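Local coordinates for N-acetylmuramoyl-L-alanine amidase (Mycobacteroides abscessus, PDB 7AGO), which probably cleaves the amide bond between N-acetylmuramic acid and L-alanine in peptidoglycan, using a bound zinc ion, at residues 106-111 against 179-184. Residues are numbered along the deposited sequence; the frame is centred on the assembly and turned at random.
With ZN (zinc ion), chain D; ALA (alanine), chain C.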
ATOM      1  N   HIS A 106      -0.585   2.691   2.476  1.00 12.97           N
ATOM      2  CA  HIS A 106      -0.667   2.969   3.902  1.00 14.91           C
ATOM      3  C   HIS A 106       0.055   4.282   4.177  1.00 17.46           C
ATOM      4  O   HIS A 106       0.767   4.812   3.321  1.00 14.91           O
ATOM      5  CB  HIS A 106      -0.035   1.828   4.725  1.00 15.23           C
ATOM      6  CG  HIS A 106      -0.914   0.622   4.877  1.00 14.98           C
ATOM      7  ND1 HIS A 106      -1.501   0.282   6.076  1.00 15.98           N
ATOM      8  CD2 HIS A 106      -1.308  -0.322   3.987  1.00 15.70           C
ATOM      9  CE1 HIS A 106      -2.226  -0.812   5.918  1.00 18.52           C
ATOM     10  NE2 HIS A 106      -2.125  -1.201   4.659  1.00 13.97           N
ATOM     11  N   ALA A 107      -0.129   4.804   5.387  1.00 15.76           N
ATOM     12  CA  ALA A 107       0.733   5.850   5.923  1.00 15.64           C
ATOM     13  C   ALA A 107       1.076   5.479   7.357  1.00 16.24           C
ATOM     14  O   ALA A 107       0.293   4.818   8.048  1.00 16.94           O
ATOM     15  CB  ALA A 107       0.080   7.241   5.872  1.00 14.89           C
ATOM     16  N   ASP A 108       2.241   5.929   7.807  1.00 14.33           N
ATOM     17  CA  ASP A 108       2.904   5.342   8.959  1.00 14.71           C
ATOM     18  C   ASP A 108       2.820   6.271  10.164  1.00 18.64           C
ATOM     19  O   ASP A 108       2.472   7.449  10.054  1.00 16.31           O
ATOM     20  CB  ASP A 108       4.368   5.050   8.592  1.00 17.65           C
ATOM     21  CG  ASP A 108       5.041   4.061   9.521  1.00 21.67           C
ATOM     22  OD1 ASP A 108       4.363   3.299  10.245  1.00 20.10           O
ATOM     23  OD2 ASP A 108       6.287   4.055   9.515  1.00 21.77           O
ATOM     24  N   GLY A 109       3.138   5.707  11.329  1.00 16.48           N
ATOM     25  CA  GLY A 109       3.345   6.488  12.533  1.00 18.45           C
ATOM     26  C   GLY A 109       4.736   6.246  13.085  1.00 23.94           C
ATOM     27  O   GLY A 109       5.041   5.142  13.547  1.00 23.25           O
ATOM     28  N   GLY A 110       5.601   7.251  13.031  1.00 17.76           N
ATOM     29  CA  GLY A 110       6.968   7.082  13.475  1.00 16.93           C
ATOM     30  C   GLY A 110       7.445   8.298  14.239  1.00 17.47           C
ATOM     31  O   GLY A 110       6.675   9.236  14.479  1.00 19.16           O
ATOM     32  N   PRO A 111       8.716   8.304  14.649  1.00 17.46           N
ATOM     33  CA  PRO A 111       9.258   9.476  15.347  1.00 18.17           C
ATOM     34  C   PRO A 111       9.010  10.736  14.532  1.00 17.15           C
ATOM     35  O   PRO A 111       9.090  10.726  13.301  1.00 18.24           O
ATOM     36  CB  PRO A 111      10.755   9.163  15.469  1.00 24.37           C
ATOM     37  CG  PRO A 111      10.847   7.678  15.367  1.00 24.07           C
ATOM     38  CD  PRO A 111       9.751   7.284  14.401  1.00 20.08           C
ATOM     39  N   LEU A 179       3.411  -3.177  -0.436  1.00 15.58           N
ATOM     40  CA  LEU A 179       2.659  -2.310   0.468  1.00 14.71           C
ATOM     41  C   LEU A 179       3.511  -1.061   0.641  1.00 17.89           C
ATOM     42  O   LEU A 179       4.596  -1.123   1.233  1.00 17.22           O
ATOM     43  CB  LEU A 179       2.380  -3.000   1.805  1.00 14.62           C
ATOM     44  CG  LEU A 179       1.425  -2.317   2.800  1.00 14.60           C
ATOM     45  CD1 LEU A 179       0.963  -3.302   3.888  1.00 14.67           C
ATOM     46  CD2 LEU A 179       2.071  -1.090   3.446  1.00 18.03           C
ATOM     47  N   VAL A 180       3.024   0.066   0.127  1.00 13.96           N
ATOM     48  CA  VAL A 180       3.767   1.319   0.155  1.00 12.96           C
ATOM     49  C   VAL A 180       3.269   2.139   1.333  1.00 16.56           C
ATOM     50  O   VAL A 180       2.097   2.533   1.368  1.00 15.95           O
ATOM     51  CB  VAL A 180       3.618   2.103  -1.158  1.00 14.58           C
ATOM     52  CG1 VAL A 180       4.459   3.365  -1.107  1.00 15.90           C
ATOM     53  CG2 VAL A 180       4.046   1.251  -2.348  1.00 17.01           C
ATOM     54  N   GLU A 181       4.149   2.373   2.306  1.00 15.14           N
ATOM     55  CA  GLU A 181       3.933   3.371   3.348  1.00 15.79           C
ATOM     56  C   GLU A 181       4.438   4.699   2.797  1.00 16.92           C
ATOM     57  O   GLU A 181       5.649   4.885   2.635  1.00 16.96           O
ATOM     58  CB  GLU A 181       4.677   2.982   4.625  1.00 14.34           C
ATOM     59  CG  GLU A 181       4.118   1.741   5.342  1.00 14.76           C
ATOM     60  CD  GLU A 181       2.947   2.079   6.232  1.00 21.28           C
ATOM     61  OE1 GLU A 181       2.551   3.267   6.224  1.00 19.29           O
ATOM     62  OE2 GLU A 181       2.425   1.170   6.932  1.00 21.18           O
ATOM     63  N   LEU A 182       3.517   5.614   2.464  1.00 15.37           N
ATOM     64  CA  LEU A 182       3.932   6.765   1.670  1.00 16.94           C
ATOM     65  C   LEU A 182       4.652   7.820   2.495  1.00 16.64           C
ATOM     66  O   LEU A 182       5.361   8.653   1.919  1.00 17.43           O
ATOM     67  CB  LEU A 182       2.729   7.391   0.955  1.00 14.24           C
ATOM     68  CG  LEU A 182       2.267   6.623  -0.285  1.00 17.56           C
ATOM     69  CD1 LEU A 182       0.884   7.082  -0.749  1.00 14.21           C
ATOM     70  CD2 LEU A 182       3.293   6.823  -1.415  1.00 15.81           C
ATOM     71  N   GLY A 183       4.477   7.811   3.811  1.00 16.06           N
ATOM     72  CA  GLY A 183       5.150   8.779   4.667  1.00 15.56           C
ATOM     73  C   GLY A 183       4.742   8.579   6.109  1.00 16.07           C
ATOM     74  O   GLY A 183       4.000   7.649   6.448  1.00 16.60           O
ATOM     75  N   ASN A 184       5.248   9.478   6.966  1.00 16.91           N
ATOM     76  CA  ASN A 184       5.014   9.434   8.410  1.00 14.95           C
ATOM     77  C   ASN A 184       3.966  10.484   8.774  1.00 16.48           C
ATOM     78  O   ASN A 184       4.241  11.686   8.708  1.00 14.03           O
ATOM     79  CB  ASN A 184       6.326   9.686   9.160  1.00 15.69           C
ATOM     80  CG  ASN A 184       6.140   9.721  10.667  1.00 16.34           C
ATOM     81  OD1 ASN A 184       5.077   9.365  11.181  1.00 17.68           O
ATOM     82  ND2 ASN A 184       7.182  10.145  11.388  1.00 16.92           N
TER
HETATM   83 ZN    ZN D 303      -1.557   1.398   7.861  0.77 13.01          ZN
HETATM   84  N   ALA C 302       2.438  -1.349   9.793  0.93 47.29           N
HETATM   85  CA  ALA C 302       1.282  -1.660   8.956  0.93 44.91           C
HETATM   86  C   ALA C 302       0.471  -2.804   9.560  0.93 44.77           C
HETATM   87  O   ALA C 302       0.973  -3.523  10.431  0.93 36.56           O
HETATM   88  CB  ALA C 302       1.730  -2.009   7.540  0.93 42.10           C
HETATM   89  O   HOH W   1       0.375   2.063   8.370  1.00 17.97           O
HETATM   90  O   HOH W   2       3.821   0.737   9.431  1.00 28.49           O
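At the zinc site of the amidase, His106 and Glu181 stand side by side on one face of the sheet, from neighbouring parallel strands. His106 ND1 binds the zinc ion at 2.1 Å, and His16 and Glu51 are the other protein ligands. Water 1 completes the set. This water donates to the backbone O of Ala107 and, at 2.7 Å, to Glu181 OE2. The two strands thus hold the metal-bound water together. The side chain of Glu181 is bent at chi2 (-83°), which folds its carboxylate back over His106 CB, with OE1 3.3 Å from that carbon. Imidazole ring and carboxylate planes stand 56° apart. Water 2 also donates to Glu181 OE2, and to Asp108 OD1. Asp108 OD2 is hydrogen-bonded to Tyr155. The alanine methyl lies over one face of the His106 ring, offset toward its rim, while Leu179 packs obliquely against the ring, its CD2 3.5 Å from His106 CD2.

Backbone hydrogen bonds join the strands: His106 N to Val180 O, Leu182 N to His106 O, and Asp108 N to Gly183 O at 2.8 Å. The register shifts by one residue between the His106-Glu181 and Asp108-Asn184 pairs, so a beta bulge falls here. Beyond it, Asn184 bonds to the loop 109-111 that follows strand 101-108. With CG anti to the backbone N (chi1 177°), its amide reaches Gly110, whose N donates to OD1 at 2.9 Å from above the carbonyl plane. Asn184 ND2 gives a weak bond to Gly110 O and another hydrogen bond to Gly114 O. The position of Glu181 beside the zinc-bound water is consistent with the catalytic glutamate of these amidases. A zinc site toward the C-terminal ends of neighbouring central strands of a mixed sheet is characteristic of the N-acetylmuramoyl-L-alanine amidase family.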